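Local coordinates for 2-methyl-aconitate isomerase (Shewanella oneidensis, PDB 5K87), which catalyses the cis-trans isomerisation of 2-methyl-aconitate, a step in the breakdown of propionate through the 2-methylcitrate cycle, at residues L207-I212 against F255-A260; G262-R265 against H271-E274. The protein carries 1 engineered substitution. All coordinates share one frame; numbering follows the deposited sequence. Where two conformers were deposited one is given.

Interaction 1. Residues L207-I212 against F255-A260; sequences LEVPGI and FETIRA
Leu-207 and Val-209, two residues apart on strand 205-209, both direct their CB atoms toward helix 249-266 and meet Ile-258 with different methyls. The Leu-207 side chain meets that of Ile-258 at a slant, bringing CD2 to 3.9 Å from Ile-258 CG2. The same CD2 passes 4.0 Å from the carbonyl O of Ile-258, on the helix backbone. Val-209 divides its two branches between neighbouring helix residues. Its CG1 lies opposite the backbone N (chi1 -170°) and runs to 3.7 Å from Thr-257 CG2, whereas its CG2 faces the other branch of isoleucine, 4.4 Å from Ile-258 CG1. Ile-258 thus offers one branch to each strand residue, and its side chain also touches Phe-215 and Ile-284 on strands 213-221 and 283-288. Threonine suits the border of this patch: with chi1 at -57° its methyl faces Val-209 while OG1 hydrogen-bonds the helix carbonyl of Ala-253.

Beyond Val-209 the chain reverses in a type II turn, closed by Ile-212 N to Val-209 O at 2.8 Å. Proline at the second position and glycine at the third fit it, Gly-211 taking a positive phi (88°) at which a CB would press on the preceding carbonyl O.

Arg-259 leaves the helix with its CB directed away from the strand, and its guanidinium grips Glu-256 side-on, NE to OE1 at 2.9 Å and NH2 to OE2 at 3.0 Å. This salt bridge within the helix positions NH1 and NH2 to bond the carbonyls of Pro-282 and Arg-278, while Glu-256 OE2 also bonds Gln-279 NE2. The chemistry is therefore divided: between 207-212 and 255-260 the contact is apolar, whereas hydrogen bonds join the helix to the loop before strand 283-288.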
loop_
_atom_site.group_PDB
_atom_site.type_symbol
_atom_site.label_atom_id
_atom_site.label_comp_id
_atom_site.label_asym_id
_atom_site.label_seq_id
_atom_site.Cartn_x
_atom_site.Cartn_y
_atom_site.Cartn_z
ATOM N N LEU A 207 14.525 29.796 -14.508
ATOM C CA LEU A 207 14.439 28.553 -15.251
ATOM C C LEU A 207 13.549 28.749 -16.474
ATOM O O LEU A 207 12.337 28.911 -16.348
ATOM C CB LEU A 207 13.893 27.450 -14.343
ATOM C CG LEU A 207 14.160 25.988 -14.688
ATOM C CD1 LEU A 207 15.619 25.749 -15.067
ATOM C CD2 LEU A 207 13.756 25.115 -13.506
ATOM N N GLU A 208 14.164 28.753 -17.654
ATOM C CA GLU A 208 13.436 28.962 -18.901
ATOM C C GLU A 208 12.919 27.642 -19.459
ATOM O O GLU A 208 13.699 26.760 -19.823
ATOM C CB GLU A 208 14.326 29.657 -19.937
ATOM N N VAL A 209 11.598 27.509 -19.504
ATOM C CA VAL A 209 10.957 26.313 -20.027
ATOM C C VAL A 209 10.081 26.741 -21.201
ATOM O O VAL A 209 8.895 27.012 -21.035
ATOM C CB VAL A 209 10.111 25.612 -18.946
ATOM C CG1 VAL A 209 9.658 24.235 -19.430
ATOM C CG2 VAL A 209 10.912 25.481 -17.656
ATOM N N PRO A 210 10.677 26.812 -22.400
ATOM C CA PRO A 210 10.058 27.427 -23.580
ATOM C C PRO A 210 8.674 26.875 -23.909
ATOM O O PRO A 210 8.509 25.673 -24.121
ATOM C CB PRO A 210 11.054 27.110 -24.708
ATOM C CG PRO A 210 11.937 26.025 -24.169
ATOM C CD PRO A 210 12.012 26.272 -22.699
ATOM N N GLY A 211 7.690 27.766 -23.940
ATOM C CA GLY A 211 6.328 27.393 -24.255
ATOM C C GLY A 211 5.532 26.975 -23.037
ATOM O O GLY A 211 4.328 26.752 -23.123
ATOM N N ILE A 212 6.212 26.866 -21.898
ATOM C CA ILE A 212 5.562 26.483 -20.652
ATOM C C ILE A 212 5.578 27.629 -19.648
ATOM O O ILE A 212 4.545 27.974 -19.072
ATOM C CB ILE A 212 6.219 25.236 -20.031
ATOM C CG1 ILE A 212 6.151 24.057 -21.003
ATOM C CG2 ILE A 212 5.549 24.884 -18.705
ATOM C CD1 ILE A 212 4.744 23.628 -21.358
ATOM N N PHE A 255 4.987 19.668 -14.039
ATOM C CA PHE A 255 6.059 19.479 -13.064
ATOM C C PHE A 255 7.208 18.673 -13.643
ATOM O O PHE A 255 8.371 18.997 -13.410
ATOM C CB PHE A 255 5.545 18.783 -11.806
ATOM C CG PHE A 255 4.931 19.711 -10.806
ATOM C CD1 PHE A 255 5.701 20.663 -10.160
ATOM C CD2 PHE A 255 3.595 19.602 -10.475
ATOM C CE1 PHE A 255 5.138 21.510 -9.226
ATOM C CE2 PHE A 255 3.024 20.441 -9.539
ATOM C CZ PHE A 255 3.794 21.402 -8.917
ATOM N N GLU A 256 6.886 17.636 -14.408
ATOM C CA GLU A 256 7.929 16.793 -14.964
ATOM C C GLU A 256 8.797 17.539 -15.981
ATOM O O GLU A 256 10.011 17.360 -16.004
ATOM C CB GLU A 256 7.352 15.492 -15.531
ATOM C CG GLU A 256 8.408 14.564 -16.152
ATOM C CD GLU A 256 9.542 14.159 -15.206
ATOM O OE1 GLU A 256 9.425 14.286 -13.966
ATOM O OE2 GLU A 256 10.576 13.686 -15.718
ATOM N N THR A 257 8.171 18.364 -16.820
ATOM C CA THR A 257 8.926 19.152 -17.794
ATOM C C THR A 257 9.838 20.157 -17.090
ATOM O O THR A 257 10.989 20.335 -17.477
ATOM C CB THR A 257 8.003 19.871 -18.801
ATOM O OG1 THR A 257 7.174 18.906 -19.465
ATOM C CG2 THR A 257 8.835 20.610 -19.839
ATOM N N ILE A 258 9.329 20.795 -16.041
ATOM C CA ILE A 258 10.130 21.732 -15.270
ATOM C C ILE A 258 11.294 21.000 -14.588
ATOM O O ILE A 258 12.429 21.480 -14.600
ATOM C CB ILE A 258 9.290 22.505 -14.245
ATOM C CG1 ILE A 258 8.193 23.308 -14.955
ATOM C CG2 ILE A 258 10.182 23.443 -13.461
ATOM C CD1 ILE A 258 7.131 23.866 -14.025
ATOM N N ARG A 259 11.009 19.829 -14.016
ATOM C CA ARG A 259 12.039 19.020 -13.367
ATOM C C ARG A 259 13.151 18.648 -14.356
ATOM O O ARG A 259 14.333 18.726 -14.032
ATOM C CB ARG A 259 11.431 17.762 -12.739
ATOM C CG ARG A 259 12.377 17.017 -11.798
ATOM C CD ARG A 259 11.806 15.653 -11.379
ATOM N NE ARG A 259 11.838 14.714 -12.491
ATOM C CZ ARG A 259 12.869 13.931 -12.785
ATOM N NH1 ARG A 259 13.963 13.907 -12.033
ATOM N NH2 ARG A 259 12.795 13.147 -13.846
ATOM N N ALA A 260 12.764 18.249 -15.565
ATOM C CA ALA A 260 13.733 17.894 -16.600
ATOM C C ALA A 260 14.620 19.079 -16.962
ATOM O O ALA A 260 15.836 18.949 -17.074
ATOM C CB ALA A 260 13.014 17.385 -17.828
#

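Interaction 2. Residues G262-R265 against H271-E274; sequences GALR and HIDE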
loop_
_atom_site.group_PDB
_atom_site.type_symbol
_atom_site.label_atom_id
_atom_site.label_comp_id
_atom_site.label_asym_id
_atom_site.label_seq_id
_atom_site.Cartn_x
_atom_site.Cartn_y
_atom_site.Cartn_z
ATOM N N GLY A 262 15.229 21.673 -15.109
ATOM C CA GLY A 262 16.066 21.946 -13.957
ATOM C C GLY A 262 17.250 21.000 -13.897
ATOM O O GLY A 262 18.373 21.409 -13.604
ATOM N N ALA A 263 17.007 19.725 -14.188
ATOM C CA ALA A 263 18.078 18.732 -14.197
ATOM C C ALA A 263 19.158 19.083 -15.216
ATOM O O ALA A 263 20.351 18.927 -14.953
ATOM C CB ALA A 263 17.520 17.362 -14.481
ATOM N N LEU A 264 18.729 19.547 -16.382
ATOM C CA LEU A 264 19.661 19.948 -17.426
ATOM C C LEU A 264 20.450 21.180 -16.983
ATOM O O LEU A 264 21.674 21.232 -17.128
ATOM C CB LEU A 264 18.896 20.240 -18.717
ATOM C CG LEU A 264 19.728 20.472 -19.980
ATOM C CD1 LEU A 264 20.488 19.211 -20.334
ATOM C CD2 LEU A 264 18.832 20.894 -21.126
ATOM N N ARG A 265 19.748 22.163 -16.427
ATOM C CA ARG A 265 20.390 23.392 -15.968
ATOM C C ARG A 265 21.411 23.124 -14.860
ATOM O O ARG A 265 22.436 23.808 -14.770
ATOM C CB ARG A 265 19.339 24.405 -15.502
ATOM C CG ARG A 265 19.904 25.749 -15.077
ATOM C CD ARG A 265 20.517 26.499 -16.252
ATOM N NE ARG A 265 21.239 27.688 -15.813
ATOM C CZ ARG A 265 22.523 27.693 -15.471
ATOM N NH1 ARG A 265 23.225 26.570 -15.518
ATOM N NH2 ARG A 265 23.104 28.820 -15.080
ATOM N N HIS A 271 21.179 15.786 -21.895
ATOM C CA HIS A 271 20.118 15.918 -22.875
ATOM C C HIS A 271 18.801 15.846 -22.127
ATOM O O HIS A 271 18.630 15.018 -21.240
ATOM C CB HIS A 271 20.205 14.792 -23.907
ATOM C CG HIS A 271 19.300 14.976 -25.087
ATOM N ND1 HIS A 271 17.928 14.852 -25.004
ATOM C CD2 HIS A 271 19.571 15.257 -26.385
ATOM C CE1 HIS A 271 17.395 15.055 -26.196
ATOM N NE2 HIS A 271 18.372 15.305 -27.051
ATOM N N ILE A 272 17.867 16.701 -22.514
ATOM C CA ILE A 272 16.590 16.818 -21.825
ATOM C C ILE A 272 15.836 15.478 -21.715
ATOM O O ILE A 272 15.151 15.226 -20.721
ATOM C CB ILE A 272 15.709 17.914 -22.500
ATOM C CG1 ILE A 272 14.549 18.318 -21.597
ATOM C CG2 ILE A 272 15.235 17.480 -23.886
ATOM C CD1 ILE A 272 14.977 19.169 -20.428
ATOM N N ASP A 273 15.990 14.608 -22.714
ATOM C CA ASP A 273 15.287 13.328 -22.736
ATOM C C ASP A 273 15.744 12.357 -21.658
ATOM O O ASP A 273 15.054 11.376 -21.385
ATOM C CB ASP A 273 15.480 12.633 -24.086
ATOM C CG ASP A 273 14.682 13.259 -25.199
ATOM O OD1 ASP A 273 14.039 14.305 -24.979
ATOM O OD2 ASP A 273 14.711 12.691 -26.311
ATOM N N GLU A 274 16.906 12.611 -21.062
ATOM C CA GLU A 274 17.438 11.734 -20.020
ATOM C C GLU A 274 16.545 11.718 -18.784
ATOM O O GLU A 274 16.609 10.795 -17.974
ATOM C CB GLU A 274 18.840 12.175 -19.607
ATOM C CG GLU A 274 19.918 11.910 -20.632
ATOM C CD GLU A 274 21.291 12.300 -20.114
ATOM O OE1 GLU A 274 21.746 11.687 -19.124
ATOM O OE2 GLU A 274 21.894 13.230 -20.682
#
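The His-271 ring has the backbone N of Asp-273 at its edge, in the ring plane, and ND1 accepts that N-H at 3.0 Å along a nearly straight path (167°). This is consistent with the ring proton sitting on NE2. The CB of His-271 points away from helix 249-266, and it is the backbone of His-271 that receives Leu-264. With chi1 at -171° and chi2 at 64°, the leucine carries CD1 to 3.8 Å from His-271 N. Its other methyl, CD2, comes to 4.3 Å from Ile-272 CD1, a loose apolar touch; Ile-272 also rests on Ala-260 and His-261 of the same helix.

The flat carboxylate of Glu-274 is the second orienting group. Its OE2 takes the N-H of His-271 at 2.9 Å, approached on the anti side and tilted from the carboxylate plane, and also that of Lys-270. A backbone bond from Glu-274 N to His-271 O closes the turn. These bonds fix turn 271-274 independently of helix segment 262-265, to which it gives no hydrogen bond; branched aliphatic residues supply its modest, partly exposed grip there.

Overall arrangement
Both interactions use helix 249-266, and their centres lie 10 Å apart, on the same side of the chain's centre. Interaction 1 comes first along the chain, joining the helix to strand 205-209; interaction 2 follows, where the loop after the helix folds back on its last turns. The two meet directly: Leu-207 CD2 reaches Gly-262 CA at 3.9 Å, and Ala-260 O lies 3.5 Å from Ile-272 CD1. The helix's contact with the strand is buried, whereas that with the loop is at the surface. That loop leads into strand 283-288, whose first residue, Lys-283, binds substrate, although neither contact belongs to the substrate site.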